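Local coordinates for flavohemoglobin (Malassezia yamatoensis, PDB 6O0A), which probably detoxifies nitric oxide, passing electrons from NAD(P)H through a bound FAD to a heme, where bound oxygen converts the nitric oxide to nitrate, at residues 210-215 against 248-253; 225-230 against 292-297. One frame throughout, in Å; residues are numbered along the deposited sequence.

Interaction 1 of 2, residues 210-215 against 248-253; sequences IYARTS and TIFQNQ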
loop_
_atom_site.group_PDB
_atom_site.type_symbol
_atom_site.label_atom_id
_atom_site.label_comp_id
_atom_site.label_asym_id
_atom_site.label_seq_id
_atom_site.Cartn_x
_atom_site.Cartn_y
_atom_site.Cartn_z
ATOM N N ILE A 210 11.260 4.048 2.080
ATOM C CA ILE A 210 12.446 4.659 2.661
ATOM C C ILE A 210 13.064 3.653 3.626
ATOM O O ILE A 210 12.347 2.889 4.293
ATOM C CB ILE A 210 12.111 6.001 3.350
ATOM C CG1 ILE A 210 13.395 6.693 3.808
ATOM C CG2 ILE A 210 11.137 5.809 4.497
ATOM C CD1 ILE A 210 13.223 8.169 4.045
ATOM N N TYR A 211 14.400 3.654 3.684
ATOM C CA TYR A 211 15.187 2.631 4.363
ATOM C C TYR A 211 16.008 3.249 5.484
ATOM O O TYR A 211 16.681 4.262 5.278
ATOM C CB TYR A 211 16.130 1.929 3.371
ATOM C CG TYR A 211 15.416 1.111 2.322
ATOM C CD1 TYR A 211 14.697 1.728 1.294
ATOM C CD2 TYR A 211 15.444 -0.272 2.365
ATOM C CE1 TYR A 211 14.029 0.974 0.337
ATOM C CE2 TYR A 211 14.795 -1.034 1.406
ATOM C CZ TYR A 211 14.081 -0.399 0.396
ATOM O OH TYR A 211 13.418 -1.156 -0.545
ATOM N N ALA A 212 15.986 2.611 6.651
ATOM C CA ALA A 212 16.937 2.941 7.708
ATOM C C ALA A 212 17.238 1.674 8.493
ATOM O O ALA A 212 16.544 0.661 8.370
ATOM C CB ALA A 212 16.405 4.041 8.626
ATOM N N ARG A 213 18.274 1.734 9.315
ATOM C CA ARG A 213 18.635 0.555 10.089
ATOM C C ARG A 213 17.955 0.571 11.449
ATOM O O ARG A 213 17.762 1.632 12.059
ATOM C CB ARG A 213 20.152 0.439 10.242
ATOM C CG ARG A 213 20.793 0.120 8.905
ATOM C CD ARG A 213 22.197 -0.411 8.962
ATOM N NE ARG A 213 22.629 -0.566 7.579
ATOM C CZ ARG A 213 22.571 -1.706 6.897
ATOM N NH1 ARG A 213 22.148 -2.818 7.477
ATOM N NH2 ARG A 213 22.954 -1.733 5.630
ATOM N N THR A 214 17.557 -0.621 11.898
ATOM C CA THR A 214 17.086 -0.819 13.256
ATOM C C THR A 214 18.224 -0.539 14.232
ATOM O O THR A 214 19.396 -0.451 13.855
ATOM C CB THR A 214 16.602 -2.256 13.447
ATOM O OG1 THR A 214 17.713 -3.138 13.227
ATOM C CG2 THR A 214 15.510 -2.588 12.454
ATOM N N SER A 215 17.866 -0.421 15.516
ATOM C CA SER A 215 18.886 -0.193 16.536
ATOM C C SER A 215 19.973 -1.258 16.505
ATOM O O SER A 215 21.134 -0.963 16.806
ATOM C CB SER A 215 18.247 -0.144 17.924
ATOM O OG SER A 215 17.662 -1.392 18.258
ATOM N N THR A 248 9.903 5.627 14.967
ATOM C CA THR A 248 10.752 6.354 15.900
ATOM C C THR A 248 12.127 6.621 15.292
ATOM O O THR A 248 12.688 7.709 15.485
ATOM C CB THR A 248 10.856 5.604 17.231
ATOM O OG1 THR A 248 11.543 6.422 18.185
ATOM C CG2 THR A 248 11.575 4.267 17.066
ATOM N N ILE A 249 12.665 5.664 14.527
ATOM C CA ILE A 249 13.976 5.837 13.914
ATOM C C ILE A 249 13.934 6.904 12.827
ATOM O O ILE A 249 14.801 7.785 12.778
ATOM C CB ILE A 249 14.490 4.475 13.401
ATOM C CG1 ILE A 249 14.814 3.586 14.609
ATOM C CG2 ILE A 249 15.730 4.668 12.537
ATOM C CD1 ILE A 249 15.125 2.139 14.274
ATOM N N PHE A 250 12.913 6.872 11.963
ATOM C CA PHE A 250 12.796 7.893 10.927
ATOM C C PHE A 250 12.609 9.282 11.542
ATOM O O PHE A 250 13.213 10.253 11.084
ATOM C CB PHE A 250 11.623 7.579 9.991
ATOM C CG PHE A 250 11.810 6.345 9.156
ATOM C CD1 PHE A 250 12.974 6.144 8.424
ATOM C CD2 PHE A 250 10.789 5.401 9.063
ATOM C CE1 PHE A 250 13.128 5.002 7.629
ATOM C CE2 PHE A 250 10.944 4.256 8.289
ATOM C CZ PHE A 250 12.106 4.057 7.571
ATOM N N GLN A 251 11.783 9.395 12.586
ATOM C CA GLN A 251 11.527 10.720 13.149
ATOM C C GLN A 251 12.707 11.267 13.924
ATOM O O GLN A 251 12.749 12.470 14.197
ATOM C CB GLN A 251 10.307 10.707 14.073
ATOM C CG GLN A 251 8.993 10.468 13.381
ATOM C CD GLN A 251 7.834 10.803 14.290
ATOM O OE1 GLN A 251 7.994 10.878 15.517
ATOM N NE2 GLN A 251 6.656 11.033 13.695
ATOM N N ASN A 252 13.664 10.431 14.308
ATOM C CA ASN A 252 14.798 10.939 15.053
ATOM C C ASN A 252 16.010 11.206 14.170
ATOM O O ASN A 252 17.087 11.491 14.691
ATOM C CB ASN A 252 15.132 9.992 16.200
ATOM C CG ASN A 252 14.230 10.221 17.399
ATOM O OD1 ASN A 252 14.622 10.874 18.366
ATOM N ND2 ASN A 252 12.996 9.728 17.319
ATOM N N GLN A 253 15.849 11.159 12.851
ATOM C CA GLN A 253 16.927 11.545 11.949
ATOM C C GLN A 253 17.139 13.050 11.991
ATOM O O GLN A 253 16.182 13.829 11.984
ATOM C CB GLN A 253 16.596 11.121 10.519
ATOM C CG GLN A 253 16.340 9.649 10.355
ATOM C CD GLN A 253 17.591 8.813 10.584
ATOM O OE1 GLN A 253 18.656 9.096 10.030
ATOM N NE2 GLN A 253 17.474 7.798 11.418
#
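Phe250 lays its ring beneath Ile210 where helix 246-251 packs against strand 207-213 of the antiparallel FAD-binding barrel of this ferredoxin-reductase-like domain. In the conformer described, CG2 of Ile210 sits over one face, 4.0 Å from the ring centroid and displaced toward the rim, a CH-pi contact. There CG1 of Ile210 runs anti to the backbone N (chi1 -174°) and only grazes CE1, leaving CG2 to carry most of the contact. In the plane of the ring its edge meets C of Tyr211, and CZ of Phe250 comes to 3.5 Å from O of Ile210. CB of Ala212 approaches CE1 of Phe250 obliquely at 3.6 Å and touches CG2 of Ile249 as well, so that one methyl meets both helix residues. Ile249 stretches its CG1-CD1 arm along the strand end, CD1 resting 3.7 Å from CA of Thr214. Arg213 turns away to a salt bridge with Asp59 and a bond to the carbonyl of Gly217. The two residues that follow the helix fold their side chains back on its carbonyls: ND2 of Asn252 donates to O of Thr248, while NE2 of Gln253 and N of Asn252 reach O of Ile249 from opposite faces of its carbonyl plane, the former at 3.0 Å.

Interaction 2 of 2, residues 225-230 against 292-297; sequences TLLPSE and PVLAFV. With FAD (flavin-adenine dinucleotide), chain B.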
loop_
_atom_site.group_PDB
_atom_site.type_symbol
_atom_site.label_atom_id
_atom_site.label_comp_id
_atom_site.label_asym_id
_atom_site.label_seq_id
_atom_site.Cartn_x
_atom_site.Cartn_y
_atom_site.Cartn_z
ATOM N N THR A 225 3.437 7.929 1.554
ATOM C CA THR A 225 2.865 8.635 0.417
ATOM C C THR A 225 3.618 9.930 0.124
ATOM O O THR A 225 3.918 10.716 1.029
ATOM C CB THR A 225 1.396 8.938 0.723
ATOM O OG1 THR A 225 0.716 7.705 0.979
ATOM C CG2 THR A 225 0.731 9.648 -0.467
ATOM N N LEU A 226 3.914 10.157 -1.154
ATOM C CA LEU A 226 4.584 11.382 -1.565
ATOM C C LEU A 226 3.664 12.589 -1.432
ATOM O O LEU A 226 2.480 12.534 -1.778
ATOM C CB LEU A 226 5.064 11.260 -3.006
ATOM C CG LEU A 226 6.235 10.286 -3.115
ATOM C CD1 LEU A 226 6.605 10.096 -4.592
ATOM C CD2 LEU A 226 7.420 10.834 -2.314
ATOM N N LEU A 227 4.226 13.686 -0.947
ATOM C CA LEU A 227 3.521 14.945 -0.734
ATOM C C LEU A 227 4.023 16.044 -1.669
ATOM O O LEU A 227 5.136 15.969 -2.212
ATOM C CB LEU A 227 3.690 15.399 0.724
ATOM C CG LEU A 227 3.061 14.493 1.781
ATOM C CD1 LEU A 227 3.455 14.968 3.156
ATOM C CD2 LEU A 227 1.534 14.463 1.617
ATOM N N PRO A 228 3.232 17.102 -1.864
ATOM C CA PRO A 228 3.645 18.178 -2.777
ATOM C C PRO A 228 5.017 18.748 -2.436
ATOM O O PRO A 228 5.312 19.077 -1.283
ATOM C CB PRO A 228 2.541 19.227 -2.605
ATOM C CG PRO A 228 1.353 18.444 -2.205
ATOM C CD PRO A 228 1.849 17.288 -1.379
ATOM N N SER A 229 5.864 18.865 -3.455
ATOM C CA SER A 229 7.235 19.323 -3.266
ATOM C C SER A 229 7.790 19.743 -4.620
ATOM O O SER A 229 7.124 19.622 -5.653
ATOM C CB SER A 229 8.094 18.221 -2.643
ATOM O OG SER A 229 8.327 17.222 -3.617
ATOM N N GLU A 230 9.023 20.247 -4.612
ATOM C CA GLU A 230 9.731 20.460 -5.864
ATOM C C GLU A 230 9.979 19.111 -6.530
ATOM O O GLU A 230 9.970 18.068 -5.877
ATOM C CB GLU A 230 11.060 21.162 -5.616
ATOM C CG GLU A 230 10.927 22.479 -4.908
ATOM C CD GLU A 230 11.051 23.638 -5.861
ATOM O OE1 GLU A 230 12.195 24.048 -6.150
ATOM O OE2 GLU A 230 10.007 24.122 -6.339
ATOM N N PRO A 292 -2.368 10.973 0.930
ATOM C CA PRO A 292 -2.792 10.914 -0.488
ATOM C C PRO A 292 -3.826 11.971 -0.855
ATOM O O PRO A 292 -3.822 12.470 -1.988
ATOM C CB PRO A 292 -3.358 9.490 -0.640
ATOM C CG PRO A 292 -3.656 9.033 0.741
ATOM C CD PRO A 292 -2.663 9.709 1.639
ATOM N N VAL A 293 -4.706 12.333 0.078
ATOM C CA VAL A 293 -5.711 13.359 -0.202
ATOM C C VAL A 293 -5.038 14.679 -0.573
ATOM O O VAL A 293 -5.394 15.329 -1.565
ATOM C CB VAL A 293 -6.656 13.505 1.005
ATOM C CG1 VAL A 293 -7.596 14.701 0.827
ATOM C CG2 VAL A 293 -7.477 12.218 1.206
ATOM N N LEU A 294 -4.046 15.094 0.213
ATOM C CA LEU A 294 -3.312 16.315 -0.109
ATOM C C LEU A 294 -2.590 16.209 -1.457
ATOM O O LEU A 294 -2.593 17.156 -2.252
ATOM C CB LEU A 294 -2.327 16.626 1.015
ATOM C CG LEU A 294 -1.448 17.847 0.772
ATOM C CD1 LEU A 294 -2.301 19.108 0.576
ATOM C CD2 LEU A 294 -0.449 18.026 1.919
ATOM N N ALA A 295 -1.976 15.058 -1.744
ATOM C CA ALA A 295 -1.378 14.868 -3.065
ATOM C C ALA A 295 -2.412 15.031 -4.180
ATOM O O ALA A 295 -2.152 15.703 -5.187
ATOM C CB ALA A 295 -0.706 13.488 -3.145
ATOM N N PHE A 296 -3.598 14.436 -4.011
ATOM C CA PHE A 296 -4.638 14.531 -5.038
ATOM C C PHE A 296 -5.114 15.963 -5.202
ATOM O O PHE A 296 -5.294 16.448 -6.326
ATOM C CB PHE A 296 -5.839 13.655 -4.671
ATOM C CG PHE A 296 -5.569 12.179 -4.701
ATOM C CD1 PHE A 296 -4.592 11.641 -5.534
ATOM C CD2 PHE A 296 -6.306 11.326 -3.898
ATOM C CE1 PHE A 296 -4.362 10.274 -5.559
ATOM C CE2 PHE A 296 -6.073 9.956 -3.916
ATOM C CZ PHE A 296 -5.101 9.435 -4.750
ATOM N N VAL A 297 -5.335 16.649 -4.083
ATOM C CA VAL A 297 -5.889 17.994 -4.142
ATOM C C VAL A 297 -4.898 18.954 -4.777
ATOM O O VAL A 297 -5.275 19.793 -5.596
ATOM C CB VAL A 297 -6.320 18.450 -2.739
ATOM C CG1 VAL A 297 -6.729 19.919 -2.777
ATOM C CG2 VAL A 297 -7.491 17.607 -2.272
HETATM P PA FAD B . 5.857 -1.483 12.381
HETATM O O1A FAD B . 7.154 -1.853 12.997
HETATM O O2A FAD B . 5.691 -1.869 10.937
HETATM O O5B FAD B . 4.659 -2.113 13.229
HETATM C C5B FAD B . 3.314 -2.066 12.719
HETATM C C4B FAD B . 2.463 -2.803 13.723
HETATM O O4B FAD B . 2.956 -4.156 13.853
HETATM C C3B FAD B . 2.507 -2.246 15.134
HETATM O O3B FAD B . 1.583 -1.175 15.322
HETATM C C2B FAD B . 2.112 -3.467 15.970
HETATM O O2B FAD B . 0.700 -3.638 16.019
HETATM C C1B FAD B . 2.746 -4.618 15.178
HETATM N N9A FAD B . 4.024 -5.070 15.721
HETATM C C8A FAD B . 5.216 -4.400 15.670
HETATM N N7A FAD B . 6.195 -5.004 16.300
HETATM C C5A FAD B . 5.602 -6.150 16.805
HETATM C C6A FAD B . 6.087 -7.179 17.630
HETATM N N6A FAD B . 7.345 -7.234 18.085
HETATM N N1A FAD B . 5.223 -8.153 17.996
HETATM C C2A FAD B . 3.963 -8.096 17.551
HETATM N N3A FAD B . 3.389 -7.169 16.776
HETATM C C4A FAD B . 4.264 -6.214 16.443
HETATM N N1 FAD B . 2.400 6.068 7.315
HETATM C C2 FAD B . 2.484 7.408 7.573
HETATM O O2 FAD B . 2.697 7.841 8.714
HETATM N N3 FAD B . 2.327 8.314 6.528
HETATM C C4 FAD B . 2.096 7.991 5.203
HETATM O O4 FAD B . 1.997 8.872 4.350
HETATM C C4X FAD B . 2.011 6.573 4.943
HETATM N N5 FAD B . 1.793 6.182 3.715
HETATM C C5X FAD B . 1.714 4.815 3.469
HETATM C C6 FAD B . 1.466 4.379 2.167
HETATM C C7 FAD B . 1.390 3.022 1.865
HETATM C C7M FAD B . 1.081 2.584 0.455
HETATM C C8 FAD B . 1.585 2.075 2.885
HETATM C C8M FAD B . 1.549 0.599 2.593
HETATM C C9 FAD B . 1.821 2.507 4.186
HETATM C C9A FAD B . 1.873 3.864 4.490
HETATM N N10 FAD B . 2.103 4.328 5.804
HETATM C C10 FAD B . 2.175 5.681 6.064
HETATM C "C1'" FAD B . 2.362 3.382 6.902
HETATM C "C2'" FAD B . 3.844 3.055 7.051
HETATM O "O2'" FAD B . 4.307 2.395 5.873
HETATM C "C3'" FAD B . 4.126 2.185 8.279
HETATM O "O3'" FAD B . 3.291 1.029 8.237
HETATM C "C4'" FAD B . 3.896 2.910 9.604
HETATM O "O4'" FAD B . 4.612 4.146 9.579
HETATM C "C5'" FAD B . 4.301 2.080 10.806
HETATM O "O5'" FAD B . 5.708 1.765 10.696
HETATM P P FAD B . 6.464 1.290 12.020
HETATM O O1P FAD B . 6.561 2.318 13.092
HETATM O O2P FAD B . 7.814 0.794 11.582
HETATM O O3P FAD B . 5.595 0.073 12.571
#
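Thr225 wedges its methyl against Pro292, at the seam between the FAD-binding barrel and the Rossmann-like NAD-binding domain. The apolar contacts come first. CG2 of Thr225 lies 3.6 Å from N of Pro292, the proline nitrogen that has no hydrogen to give, and the methyl also meets the ring carbons CB and CD. Further along, Pro228 lays the CD-CG edge of its ring against the branch point of Leu294, with CD 4.0 Å from CG. Leu294 holds CG anti to its backbone N (chi1 177°), a setting that carries CD2 between Pro228 and Leu227; the Leu227 and Leu294 side chains cross at about a right angle, CD2 to CD2 at 4.1 Å. Leu323 and Glu326 border the same patch.

Backbone against side chain is the second kind. CB of Ala295 stands 3.6 Å from O of Leu226, and the small residue lets the CA atoms of Leu227 and Ala295 come within 5.4 Å.

The polar contacts face the flavin. The backbone N of Thr225 donates to N5 of FAD at 3.2 Å, with a bent angle of 138°. The same N also donates to O4 of FAD at 3.3 Å, along a straighter line. The hydroxyl of Thr225, held beside that N, has OG1 3.3 Å from N5. Thr225 therefore has two duties: its methyl packs on helix 290-302 while its amide is shared between N5 and O4 of the isoalloxazine, so that one residue links the packing of the NAD-binding domain's helix to N5, the flavin atom that takes up hydride in this family.

Overall arrangement
Interaction 1 lies within the FAD-binding barrel, whereas interaction 2 joins that barrel to the parallel-sheet NAD-binding domain through helix 290-302. Their centres are 22 Å apart and their nearest atoms about 9 Å, with no touch between them. Along the chain the order is 210-215, 225-230, 248-253, 292-297, so the two contacts interleave. The antiparallel sheet links them: strand 207-213 pairs with strand 219-225, whose last residue, Thr225, opens the second contact. FAD runs nearby, the side chain of Phe250 about 6 Å from it, which places interaction 1 in the shell behind the cofactor site, while interaction 2 touches the flavin directly.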